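Local coordinates for glycine betaine, L-proline ABC transporter, glycine/betaine/L-proline-binding protein (ProX) (Borrelia burgdorferi, PDB 3TMG), which binds glycine betaine and probably hands it to a membrane ABC transporter for uptake into the cell, at residues A[20-23]-A[28-31]; A[55-60]-A[69-74]; A[33-38]-A[229-234]; A[243-246]-A[251-254]. One frame throughout, in Å; residues are numbered along the deposited sequence.

In the fold
From the N terminus, interaction 1 closes first: a short turn brings helix 26-41 back against the end of strand 16-22. Interaction 3 then opens one residue farther along the same helix and closes only at 229-234, after 190 intervening residues. Interaction 2, between helix 53-61 and strand 67-73, is nested inside that long loop. Interaction 4 follows in series, joining helix 235-247 to helix 252-262 across a short turn. Helix 26-41 is the common element: it meets the strand in interaction 1 and the returning chain in interaction 3, and it packs on residues of interaction 4. Glu28 and Trp72 connect interactions 1 and 2 beside the betaine.

Interaction 1. Residues A[20-23]-A[28-31]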
loop_
_atom_site.group_PDB
_atom_site.type_symbol
_atom_site.label_atom_id
_atom_site.label_comp_id
_atom_site.label_asym_id
_atom_site.label_seq_id
_atom_site.Cartn_x
_atom_site.Cartn_y
_atom_site.Cartn_z
ATOM N N ILE A 20 -2.150 -15.650 -0.869
ATOM C CA ILE A 20 -1.709 -14.312 -0.451
ATOM C C ILE A 20 -2.918 -13.368 -0.435
ATOM O O ILE A 20 -3.615 -13.260 -1.446
ATOM C CB ILE A 20 -0.638 -13.712 -1.416
ATOM C CG1 ILE A 20 0.351 -14.800 -1.920
ATOM C CG2 ILE A 20 0.031 -12.462 -0.775
ATOM C CD1 ILE A 20 1.447 -14.252 -2.839
ATOM N N GLY A 21 -3.180 -12.732 0.713
ATOM C CA GLY A 21 -4.236 -11.686 0.799
ATOM C C GLY A 21 -3.648 -10.302 0.490
ATOM O O GLY A 21 -2.474 -10.027 0.796
ATOM N N TYR A 22 -4.441 -9.442 -0.148
ATOM C CA TYR A 22 -4.017 -8.075 -0.443
ATOM C C TYR A 22 -5.248 -7.192 -0.560
ATOM O O TYR A 22 -6.381 -7.698 -0.647
ATOM C CB TYR A 22 -3.151 -7.973 -1.722
ATOM C CG TYR A 22 -3.870 -8.225 -3.028
ATOM C CD1 TYR A 22 -4.420 -9.488 -3.323
ATOM C CD2 TYR A 22 -4.027 -7.185 -3.963
ATOM C CE1 TYR A 22 -5.111 -9.718 -4.517
ATOM C CE2 TYR A 22 -4.695 -7.413 -5.174
ATOM C CZ TYR A 22 -5.211 -8.681 -5.441
ATOM O OH TYR A 22 -5.879 -8.910 -6.636
ATOM N N VAL A 23 -4.995 -5.876 -0.559
ATOM C CA VAL A 23 -6.032 -4.876 -0.835
ATOM C C VAL A 23 -5.559 -4.211 -2.147
ATOM O O VAL A 23 -4.372 -3.999 -2.331
ATOM C CB VAL A 23 -6.153 -3.812 0.279
ATOM C CG1 VAL A 23 -7.345 -2.874 -0.033
ATOM C CG2 VAL A 23 -6.315 -4.500 1.634
ATOM N N GLU A 28 0.475 -2.479 -3.551
ATOM C CA GLU A 28 0.203 -3.801 -2.984
ATOM C C GLU A 28 -0.287 -4.807 -4.032
ATOM O O GLU A 28 0.046 -5.979 -3.969
ATOM C CB GLU A 28 -0.820 -3.677 -1.821
ATOM C CG GLU A 28 -0.084 -3.121 -0.576
ATOM C CD GLU A 28 0.577 -1.729 -0.728
ATOM O OE1 GLU A 28 -0.114 -0.776 -1.249
ATOM O OE2 GLU A 28 1.773 -1.541 -0.244
ATOM N N THR A 29 -1.107 -4.358 -4.965
ATOM C CA THR A 29 -1.470 -5.185 -6.121
ATOM C C THR A 29 -0.209 -5.527 -6.984
ATOM O O THR A 29 -0.073 -6.671 -7.416
ATOM C CB THR A 29 -2.487 -4.452 -6.973
ATOM O OG1 THR A 29 -3.645 -4.145 -6.165
ATOM C CG2 THR A 29 -2.898 -5.267 -8.218
ATOM N N ALA A 30 0.660 -4.556 -7.261
ATOM C CA ALA A 30 1.962 -4.857 -7.957
ATOM C C ALA A 30 2.789 -5.911 -7.251
ATOM O O ALA A 30 3.191 -6.935 -7.853
ATOM C CB ALA A 30 2.798 -3.605 -8.175
ATOM N N ALA A 31 3.060 -5.688 -5.968
ATOM C CA ALA A 31 3.815 -6.690 -5.165
ATOM C C ALA A 31 3.182 -8.061 -5.111
ATOM O O ALA A 31 3.878 -9.095 -5.195
ATOM C CB ALA A 31 4.031 -6.192 -3.731
#
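Tyr22, near the end of strand 16-22, has its CA 6.5 Å from that of Glu28 in the first turn of helix 26-41, the nearest CA pair between 20-23 and 28-31. The chain reverses within four residues, and between these two segments the contact falls to Tyr22 and Val23; farther back, Ile20 packs on later turns of the same helix, at Thr32, Leu35 and Phe39. The Val23 carbonyl O lies 3.6 Å from Glu28 CB. Tyr22 CG sits between its own backbone N and carbonyl carbon (chi1 69°), which turns the ring toward the helix, to cross Thr29 at an angle. The ring offers an edge to Thr29: CE2 is 3.6 Å from OG1, which lies near the ring plane, while Thr29 CB and CG2 are slightly farther off. This OG1 is hydrogen-bonded to Asn24 ND2 and Trp25 O, so the turn itself fixes the hydroxyl that the tyrosine edge meets. Glu28 starts toward the strand, but a bend at chi2 (60°) takes its carboxylate away. There OE2 is hydrogen-bonded to Trp72 NE1, and the side chain also touches the betaine, where its carboxylate would probably favour the positive trimethylammonium group. Strand 16-22, helix 26-41 and parallel strand 44-50 form a beta-alpha-beta unit of the periplasmic-binding-protein fold, with the strand-to-helix turn at the betaine pocket.

Interaction 2. Residues A[55-60]-A[69-74]; sequences IMYQYL and VSSWVP. With BET (trimethyl glycine), chain E.
Met56 and Tyr57 of helix 53-61 reach strand 67-73 in the class 2 periplasmic-binding-protein fold, on the strand that carries Trp72 to the betaine site. Helix 55-60 and strand 70-73 run at 106° to each other with axes 10.4 Å apart, so long side chains must bridge the gap. The polar contact is a single hydrogen bond, donated by Ser71 OG to Tyr57 OH over 2.8 Å. The serine oxygen lies at the edge of the tyrosine ring, near its plane. Tyr57 OH is also hydrogen-bonded to Asp77 OD2, which in addition binds the backbone N of Trp72; the buried phenol thus belongs to a small network that holds the strand just where the ligand-binding tryptophan leaves it. The apolar contact belongs to Met56. Its chain is extended through chi1 and chi2 (both -179°) and bends only at chi3, placing SD 3.9 Å from Ser70 CB. Ligand packing makes the third group. Betaine lies over one face of the Trp72 indole, with its CA 3.6 Å above the plane and offset toward the rim. Trp182 meets Trp72 with the ring planes at about 85°, and with Trp25 also in the pocket this is consistent with the aromatic cages that hold quaternary ammonium groups in this family. Methyl C2 rests 3.7 Å from Trp72 CH2, over the six-membered ring, whereas the carboxylate oxygen OXT approaches Trp72 CG at 3.3 Å.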
loop_
_atom_site.group_PDB
_atom_site.type_symbol
_atom_site.label_atom_id
_atom_site.label_comp_id
_atom_site.label_asym_id
_atom_site.label_seq_id
_atom_site.Cartn_x
_atom_site.Cartn_y
_atom_site.Cartn_z
ATOM N N ILE A 55 -10.551 -7.606 6.454
ATOM C CA ILE A 55 -10.653 -9.043 6.126
ATOM C C ILE A 55 -9.280 -9.675 5.899
ATOM O O ILE A 55 -9.027 -10.816 6.328
ATOM C CB ILE A 55 -11.589 -9.260 4.910
ATOM C CG1 ILE A 55 -13.034 -9.080 5.377
ATOM C CG2 ILE A 55 -11.365 -10.625 4.272
ATOM C CD1 ILE A 55 -13.444 -9.971 6.554
ATOM N N MET A 56 -8.385 -8.921 5.253
ATOM C CA MET A 56 -7.017 -9.378 5.083
ATOM C C MET A 56 -6.368 -9.734 6.419
ATOM O O MET A 56 -5.812 -10.819 6.556
ATOM C CB MET A 56 -6.158 -8.317 4.377
ATOM C CG MET A 56 -4.708 -8.778 4.146
ATOM S SD MET A 56 -3.768 -7.440 3.336
ATOM C CE MET A 56 -3.654 -6.229 4.687
ATOM N N TYR A 57 -6.432 -8.826 7.400
ATOM C CA TYR A 57 -5.905 -9.087 8.734
ATOM C C TYR A 57 -6.644 -10.235 9.469
ATOM O O TYR A 57 -6.014 -11.123 10.073
ATOM C CB TYR A 57 -5.921 -7.802 9.592
ATOM C CG TYR A 57 -4.738 -6.930 9.359
ATOM C CD1 TYR A 57 -3.517 -7.198 9.995
ATOM C CD2 TYR A 57 -4.808 -5.832 8.499
ATOM C CE1 TYR A 57 -2.418 -6.388 9.790
ATOM C CE2 TYR A 57 -3.700 -5.023 8.281
ATOM C CZ TYR A 57 -2.505 -5.328 8.928
ATOM O OH TYR A 57 -1.404 -4.537 8.726
ATOM N N GLN A 58 -7.965 -10.251 9.372
ATOM C CA GLN A 58 -8.771 -11.361 9.947
ATOM C C GLN A 58 -8.325 -12.739 9.439
ATOM O O GLN A 58 -8.129 -13.711 10.212
ATOM C CB GLN A 58 -10.246 -11.183 9.565
ATOM C CG GLN A 58 -10.986 -10.079 10.295
ATOM C CD GLN A 58 -12.461 -10.408 10.501
ATOM O OE1 GLN A 58 -13.063 -11.197 9.753
ATOM N NE2 GLN A 58 -13.045 -9.831 11.558
ATOM N N TYR A 59 -8.191 -12.840 8.123
ATOM C CA TYR A 59 -7.876 -14.107 7.461
ATOM C C TYR A 59 -6.482 -14.616 7.734
ATOM O O TYR A 59 -6.266 -15.816 7.855
ATOM C CB TYR A 59 -8.048 -13.956 5.971
ATOM C CG TYR A 59 -9.444 -14.192 5.548
ATOM C CD1 TYR A 59 -10.461 -14.341 6.492
ATOM C CD2 TYR A 59 -9.762 -14.269 4.204
ATOM C CE1 TYR A 59 -11.755 -14.583 6.101
ATOM C CE2 TYR A 59 -11.064 -14.514 3.809
ATOM C CZ TYR A 59 -12.040 -14.659 4.756
ATOM O OH TYR A 59 -13.304 -14.887 4.337
ATOM N N LEU A 60 -5.562 -13.676 7.835
ATOM C CA LEU A 60 -4.214 -13.944 8.243
ATOM C C LEU A 60 -4.230 -14.577 9.635
ATOM O O LEU A 60 -3.583 -15.615 9.848
ATOM C CB LEU A 60 -3.422 -12.645 8.237
ATOM C CG LEU A 60 -1.956 -12.729 8.699
ATOM C CD1 LEU A 60 -1.129 -13.569 7.737
ATOM C CD2 LEU A 60 -1.379 -11.321 8.870
ATOM N N VAL A 69 1.876 -9.215 1.920
ATOM C CA VAL A 69 3.034 -8.318 1.812
ATOM C C VAL A 69 2.548 -6.848 1.871
ATOM O O VAL A 69 3.229 -5.928 1.389
ATOM C CB VAL A 69 3.904 -8.610 0.557
ATOM C CG1 VAL A 69 4.556 -9.971 0.744
ATOM C CG2 VAL A 69 3.098 -8.585 -0.764
ATOM N N SER A 70 1.367 -6.647 2.482
ATOM C CA SER A 70 0.680 -5.341 2.413
ATOM C C SER A 70 0.514 -4.609 3.752
ATOM O O SER A 70 -0.280 -3.683 3.819
ATOM C CB SER A 70 -0.718 -5.503 1.803
ATOM O OG SER A 70 -0.620 -5.944 0.451
ATOM N N SER A 71 1.266 -4.982 4.793
ATOM C CA SER A 71 1.043 -4.367 6.118
ATOM C C SER A 71 1.781 -3.042 6.299
ATOM O O SER A 71 3.021 -3.013 6.247
ATOM C CB SER A 71 1.421 -5.358 7.237
ATOM O OG SER A 71 1.332 -4.792 8.544
ATOM N N TRP A 72 1.032 -1.959 6.513
ATOM C CA TRP A 72 1.659 -0.608 6.639
ATOM C C TRP A 72 1.765 -0.283 8.085
ATOM O O TRP A 72 0.756 0.013 8.747
ATOM C CB TRP A 72 0.845 0.460 5.912
ATOM C CG TRP A 72 1.186 0.524 4.446
ATOM C CD1 TRP A 72 1.085 -0.494 3.486
ATOM C CD2 TRP A 72 1.597 1.715 3.712
ATOM N NE1 TRP A 72 1.493 -0.021 2.246
ATOM C CE2 TRP A 72 1.816 1.303 2.334
ATOM C CE3 TRP A 72 1.825 3.062 4.074
ATOM C CZ2 TRP A 72 2.211 2.209 1.358
ATOM C CZ3 TRP A 72 2.238 3.952 3.085
ATOM C CH2 TRP A 72 2.422 3.526 1.755
ATOM N N VAL A 73 2.993 -0.320 8.612
ATOM C CA VAL A 73 3.179 -0.230 10.077
ATOM C C VAL A 73 4.376 0.616 10.458
ATOM O O VAL A 73 5.312 0.724 9.643
ATOM C CB VAL A 73 3.411 -1.618 10.728
ATOM C CG1 VAL A 73 2.072 -2.325 10.885
ATOM C CG2 VAL A 73 4.398 -2.440 9.892
ATOM N N PRO A 74 4.360 1.189 11.701
ATOM C CA PRO A 74 3.302 0.935 12.723
ATOM C C PRO A 74 2.014 1.788 12.613
ATOM O O PRO A 74 0.984 1.408 13.184
ATOM C CB PRO A 74 4.020 1.314 14.040
ATOM C CG PRO A 74 4.881 2.478 13.611
ATOM C CD PRO A 74 5.451 1.999 12.284
HETATM N N BET E . -2.014 2.603 1.512
HETATM C CA BET E . -1.944 1.510 2.497
HETATM C C BET E . -2.468 2.049 3.835
HETATM O O BET E . -3.683 2.231 4.114
HETATM O OXT BET E . -1.602 2.342 4.634
HETATM C C1 BET E . -1.394 2.219 0.232
HETATM C C2 BET E . -1.304 3.778 2.002
HETATM C C3 BET E . -3.427 2.968 1.287
#

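Interaction 3. Residues A[33-38]-A[229-234]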
loop_
_atom_site.group_PDB
_atom_site.type_symbol
_atom_site.label_atom_id
_atom_site.label_comp_id
_atom_site.label_asym_id
_atom_site.label_seq_id
_atom_site.Cartn_x
_atom_site.Cartn_y
_atom_site.Cartn_z
ATOM N N ASN A 33 0.917 -9.530 -7.205
ATOM C CA ASN A 33 1.050 -10.169 -8.520
ATOM C C ASN A 33 2.475 -10.613 -8.856
ATOM O O ASN A 33 2.666 -11.709 -9.404
ATOM C CB ASN A 33 0.461 -9.286 -9.633
ATOM C CG ASN A 33 -1.050 -9.445 -9.770
ATOM O OD1 ASN A 33 -1.498 -10.294 -10.518
ATOM N ND2 ASN A 33 -1.847 -8.586 -9.086
ATOM N N VAL A 34 3.463 -9.814 -8.479
ATOM C CA VAL A 34 4.877 -10.275 -8.620
ATOM C C VAL A 34 5.103 -11.574 -7.828
ATOM O O VAL A 34 5.603 -12.540 -8.394
ATOM C CB VAL A 34 5.896 -9.216 -8.173
ATOM C CG1 VAL A 34 7.319 -9.823 -8.035
ATOM C CG2 VAL A 34 5.915 -8.088 -9.189
ATOM N N LEU A 35 4.714 -11.605 -6.549
ATOM C CA LEU A 35 4.884 -12.830 -5.761
ATOM C C LEU A 35 4.059 -14.006 -6.290
ATOM O O LEU A 35 4.502 -15.175 -6.267
ATOM C CB LEU A 35 4.655 -12.579 -4.277
ATOM C CG LEU A 35 5.817 -11.866 -3.559
ATOM C CD1 LEU A 35 5.597 -11.886 -2.049
ATOM C CD2 LEU A 35 7.216 -12.449 -3.836
ATOM N N LYS A 36 2.872 -13.711 -6.819
ATOM C CA LYS A 36 2.113 -14.759 -7.459
ATOM C C LYS A 36 2.941 -15.436 -8.585
ATOM O O LYS A 36 2.988 -16.665 -8.695
ATOM C CB LYS A 36 0.816 -14.179 -8.020
ATOM C CG LYS A 36 -0.065 -15.254 -8.635
ATOM C CD LYS A 36 -1.365 -14.593 -9.072
ATOM C CE LYS A 36 -1.804 -15.221 -10.342
ATOM N NZ LYS A 36 -3.060 -15.943 -10.080
ATOM N N VAL A 37 3.549 -14.622 -9.436
ATOM C CA VAL A 37 4.391 -15.111 -10.551
ATOM C C VAL A 37 5.597 -15.913 -10.036
ATOM O O VAL A 37 5.888 -16.995 -10.534
ATOM C CB VAL A 37 4.822 -13.934 -11.463
ATOM C CG1 VAL A 37 5.836 -14.401 -12.502
ATOM C CG2 VAL A 37 3.579 -13.365 -12.157
ATOM N N VAL A 38 6.270 -15.393 -9.014
ATOM C CA VAL A 38 7.383 -16.094 -8.375
ATOM C C VAL A 38 6.966 -17.497 -7.866
ATOM O O VAL A 38 7.620 -18.512 -8.223
ATOM C CB VAL A 38 7.960 -15.237 -7.237
ATOM C CG1 VAL A 38 8.997 -16.027 -6.470
ATOM C CG2 VAL A 38 8.545 -13.950 -7.813
ATOM N N ASP A 229 9.801 -14.406 3.656
ATOM C CA ASP A 229 10.852 -13.886 4.543
ATOM C C ASP A 229 11.934 -13.101 3.769
ATOM O O ASP A 229 12.572 -12.209 4.334
ATOM C CB ASP A 229 11.463 -15.071 5.313
ATOM C CG ASP A 229 12.278 -14.647 6.532
ATOM O OD1 ASP A 229 12.018 -13.607 7.178
ATOM O OD2 ASP A 229 13.206 -15.384 6.839
ATOM N N HIS A 230 12.114 -13.394 2.480
ATOM C CA HIS A 230 13.159 -12.774 1.673
ATOM C C HIS A 230 12.696 -11.720 0.708
ATOM O O HIS A 230 13.512 -10.972 0.189
ATOM C CB HIS A 230 13.993 -13.851 0.919
ATOM C CG HIS A 230 14.871 -14.682 1.831
ATOM N ND1 HIS A 230 14.388 -15.710 2.560
ATOM C CD2 HIS A 230 16.244 -14.605 2.111
ATOM C CE1 HIS A 230 15.411 -16.260 3.271
ATOM N NE2 HIS A 230 16.530 -15.576 2.988
ATOM N N PHE A 231 11.388 -11.606 0.462
ATOM C CA PHE A 231 10.872 -10.597 -0.464
ATOM C C PHE A 231 11.245 -9.178 0.026
ATOM O O PHE A 231 10.893 -8.799 1.133
ATOM C CB PHE A 231 9.356 -10.726 -0.568
ATOM C CG PHE A 231 8.704 -9.614 -1.351
ATOM C CD1 PHE A 231 9.018 -9.428 -2.685
ATOM C CD2 PHE A 231 7.784 -8.756 -0.739
ATOM C CE1 PHE A 231 8.411 -8.390 -3.409
ATOM C CE2 PHE A 231 7.166 -7.705 -1.457
ATOM C CZ PHE A 231 7.482 -7.530 -2.780
ATOM N N TYR A 232 11.884 -8.399 -0.833
ATOM C CA TYR A 232 12.281 -7.036 -0.481
ATOM C C TYR A 232 12.459 -6.281 -1.785
ATOM O O TYR A 232 13.051 -6.813 -2.744
ATOM C CB TYR A 232 13.628 -7.019 0.309
ATOM C CG TYR A 232 13.913 -5.640 0.835
ATOM C CD1 TYR A 232 14.596 -4.685 0.043
ATOM C CD2 TYR A 232 13.400 -5.255 2.073
ATOM C CE1 TYR A 232 14.808 -3.390 0.526
ATOM C CE2 TYR A 232 13.583 -3.991 2.565
ATOM C CZ TYR A 232 14.287 -3.070 1.800
ATOM O OH TYR A 232 14.404 -1.827 2.351
ATOM N N TRP A 233 11.967 -5.055 -1.838
ATOM C CA TRP A 233 12.297 -4.226 -3.000
ATOM C C TRP A 233 12.242 -2.750 -2.693
ATOM O O TRP A 233 11.892 -2.362 -1.562
ATOM C CB TRP A 233 11.414 -4.615 -4.201
ATOM C CG TRP A 233 9.923 -4.409 -4.035
ATOM C CD1 TRP A 233 9.198 -4.051 -2.893
ATOM C CD2 TRP A 233 8.935 -4.519 -5.106
ATOM N NE1 TRP A 233 7.850 -3.959 -3.192
ATOM C CE2 TRP A 233 7.644 -4.198 -4.522
ATOM C CE3 TRP A 233 9.010 -4.850 -6.471
ATOM C CZ2 TRP A 233 6.470 -4.191 -5.278
ATOM C CZ3 TRP A 233 7.831 -4.854 -7.227
ATOM C CH2 TRP A 233 6.588 -4.539 -6.639
ATOM N N SER A 234 12.541 -1.941 -3.728
ATOM C CA SER A 234 12.800 -0.513 -3.569
ATOM C C SER A 234 12.152 0.292 -4.695
ATOM O O SER A 234 11.668 -0.268 -5.670
ATOM C CB SER A 234 14.319 -0.258 -3.544
ATOM O OG SER A 234 14.948 -1.124 -2.633
#
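Val34, which meets Trp233 through its CG2, accepts with its backbone O a 3.0 Å helical bond from Val38 N, and this regular turn of helix 26-41 presents Val34 and Leu35 side by side to 229-234. Everything that crosses the contact is apolar. Leu35 lies over a face of the Phe231 ring: CD1 makes a CH-pi contact, 4.2 Å from the centroid and 20° off the ring normal. Its other methyl, CD2, sits nearer the rim, 3.7 Å from Phe231 CD1. Phe231 is the first residue to leave helical geometry after helix 222-230, and its CG is anti to the backbone N (chi1 172°), which extends the ring from the chain toward the leucine. The far end of that ring meets the residue two places on, with Phe231 CZ 3.6 Å above the plane of the Trp233 indole, toward its rim. Trp233 in turn brings CZ3 to 4.2 Å from Val34 CG2. Around this cluster, Trp270 packs edge-to-face on Phe231 and also touches Val34 and Leu35, while Ala31, one turn earlier on the helix, touches both Phe231 and Trp233. A backbone hydrogen bond between Trp233 and Asn94 ties the returning chain to strand 88-105. With all four touching residues buried, cohesion here probably comes from close packing and the exclusion of water, with the CH-pi contact the one interaction of defined direction, so helix 26-41 is joined to the distant 229-234 without a hydrogen bond or ion pair between them.

Interaction 4. Residues A[243-246]-A[251-254]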
loop_
_atom_site.group_PDB
_atom_site.type_symbol
_atom_site.label_atom_id
_atom_site.label_comp_id
_atom_site.label_asym_id
_atom_site.label_seq_id
_atom_site.Cartn_x
_atom_site.Cartn_y
_atom_site.Cartn_z
ATOM N N ASP A 243 3.477 2.638 -12.026
ATOM C CA ASP A 243 3.188 3.611 -13.099
ATOM C C ASP A 243 2.675 2.900 -14.383
ATOM O O ASP A 243 1.654 3.294 -14.994
ATOM C CB ASP A 243 4.428 4.463 -13.389
ATOM C CG ASP A 243 4.169 5.495 -14.464
ATOM O OD1 ASP A 243 3.371 6.438 -14.212
ATOM O OD2 ASP A 243 4.729 5.351 -15.550
ATOM N N LYS A 244 3.368 1.830 -14.759
ATOM C CA LYS A 244 3.043 1.041 -15.970
ATOM C C LYS A 244 1.639 0.432 -15.831
ATOM O O LYS A 244 0.862 0.478 -16.799
ATOM C CB LYS A 244 4.109 -0.043 -16.211
ATOM C CG LYS A 244 3.902 -0.974 -17.414
ATOM C CD LYS A 244 5.167 -1.823 -17.654
ATOM C CE LYS A 244 4.968 -3.036 -18.583
ATOM N NZ LYS A 244 4.460 -2.662 -19.923
ATOM N N ASN A 245 1.351 -0.158 -14.664
ATOM C CA ASN A 245 0.021 -0.730 -14.348
ATOM C C ASN A 245 -1.099 0.307 -14.424
ATOM O O ASN A 245 -2.151 0.034 -15.015
ATOM C CB ASN A 245 -0.021 -1.389 -12.954
ATOM C CG ASN A 245 0.667 -2.732 -12.927
ATOM O OD1 ASN A 245 0.936 -3.290 -13.969
ATOM N ND2 ASN A 245 0.973 -3.252 -11.718
ATOM N N ASP A 246 -0.830 1.514 -13.895
ATOM C CA ASP A 246 -1.780 2.616 -14.041
ATOM C C ASP A 246 -2.040 2.953 -15.527
ATOM O O ASP A 246 -3.184 3.222 -15.944
ATOM C CB ASP A 246 -1.315 3.885 -13.288
ATOM C CG ASP A 246 -2.217 5.072 -13.572
ATOM O OD1 ASP A 246 -3.275 5.115 -12.927
ATOM O OD2 ASP A 246 -1.914 5.940 -14.425
ATOM N N LYS A 251 -3.786 -5.081 -16.661
ATOM C CA LYS A 251 -2.630 -5.876 -17.158
ATOM C C LYS A 251 -1.655 -6.219 -16.008
ATOM O O LYS A 251 -0.507 -6.590 -16.271
ATOM C CB LYS A 251 -1.851 -5.155 -18.246
ATOM C CG LYS A 251 -2.592 -4.730 -19.539
ATOM C CD LYS A 251 -3.524 -5.792 -20.097
ATOM C CE LYS A 251 -4.081 -5.289 -21.420
ATOM N NZ LYS A 251 -5.181 -6.151 -21.940
ATOM N N GLU A 252 -2.101 -6.127 -14.761
ATOM C CA GLU A 252 -1.167 -6.267 -13.610
ATOM C C GLU A 252 -0.515 -7.640 -13.567
ATOM O O GLU A 252 0.644 -7.775 -13.226
ATOM C CB GLU A 252 -1.877 -6.020 -12.278
ATOM C CG GLU A 252 -2.513 -4.639 -12.170
ATOM C CD GLU A 252 -3.992 -4.611 -12.580
ATOM O OE1 GLU A 252 -4.426 -5.273 -13.537
ATOM O OE2 GLU A 252 -4.749 -3.887 -11.906
ATOM N N TYR A 253 -1.249 -8.673 -13.931
ATOM C CA TYR A 253 -0.598 -10.006 -13.901
ATOM C C TYR A 253 0.440 -10.166 -15.042
ATOM O O TYR A 253 1.558 -10.626 -14.826
ATOM C CB TYR A 253 -1.653 -11.103 -13.991
ATOM C CG TYR A 253 -1.012 -12.465 -14.130
ATOM C CD1 TYR A 253 -0.483 -13.120 -13.004
ATOM C CD2 TYR A 253 -0.907 -13.086 -15.387
ATOM C CE1 TYR A 253 0.140 -14.356 -13.121
ATOM C CE2 TYR A 253 -0.322 -14.342 -15.508
ATOM C CZ TYR A 253 0.197 -14.971 -14.361
ATOM O OH TYR A 253 0.787 -16.228 -14.470
ATOM N N ARG A 254 0.044 -9.838 -16.266
ATOM C CA ARG A 254 0.968 -9.855 -17.393
ATOM C C ARG A 254 2.213 -8.993 -17.098
ATOM O O ARG A 254 3.340 -9.401 -17.405
ATOM C CB ARG A 254 0.281 -9.360 -18.678
ATOM C CG ARG A 254 1.155 -9.434 -19.920
ATOM C CD ARG A 254 0.690 -8.420 -20.979
ATOM N NE ARG A 254 0.932 -7.018 -20.548
ATOM C CZ ARG A 254 0.431 -5.951 -21.165
ATOM N NH1 ARG A 254 -0.403 -6.098 -22.198
ATOM N NH2 ARG A 254 0.718 -4.748 -20.729
HETATM O O HOH W 1 1.993 -6.064 -11.377
#
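Asn245 sets its amide across the side chain of Glu252, with ND2 3.8 Å from Glu252 CG and OD1 3.7 Å from Glu252 CA. The amide and carboxylate planes are turned 58° apart, and the contact is made with the aliphatic part of the glutamate. A water completes this first shell: it accepts from Asn245 ND2 at 3.0 Å and donates to Glu252 O at 2.9 Å, linking the two helices by a polar path. The amide's rotation is further fixed by Asn255 ND2, which is hydrogen-bonded to Asn245 OD1. At the outer margin Lys244 NZ and Arg254 NH2 stand 4.4 Å apart, yet both form salt bridges with Glu248 OE1 in the connecting turn, so the two cations gather on one carboxylate. Lys251, at the N-cap position, lays its CG 3.3 Å above the plane of the Arg254 guanidinium. Helix 235-247 and helix 252-262 are thus joined across a short turn at the protein surface. Inward, Asn245 rests on Ala30, and Tyr253 packs on Asn33, Lys36 and Val37, so both helices lie against helix 26-41.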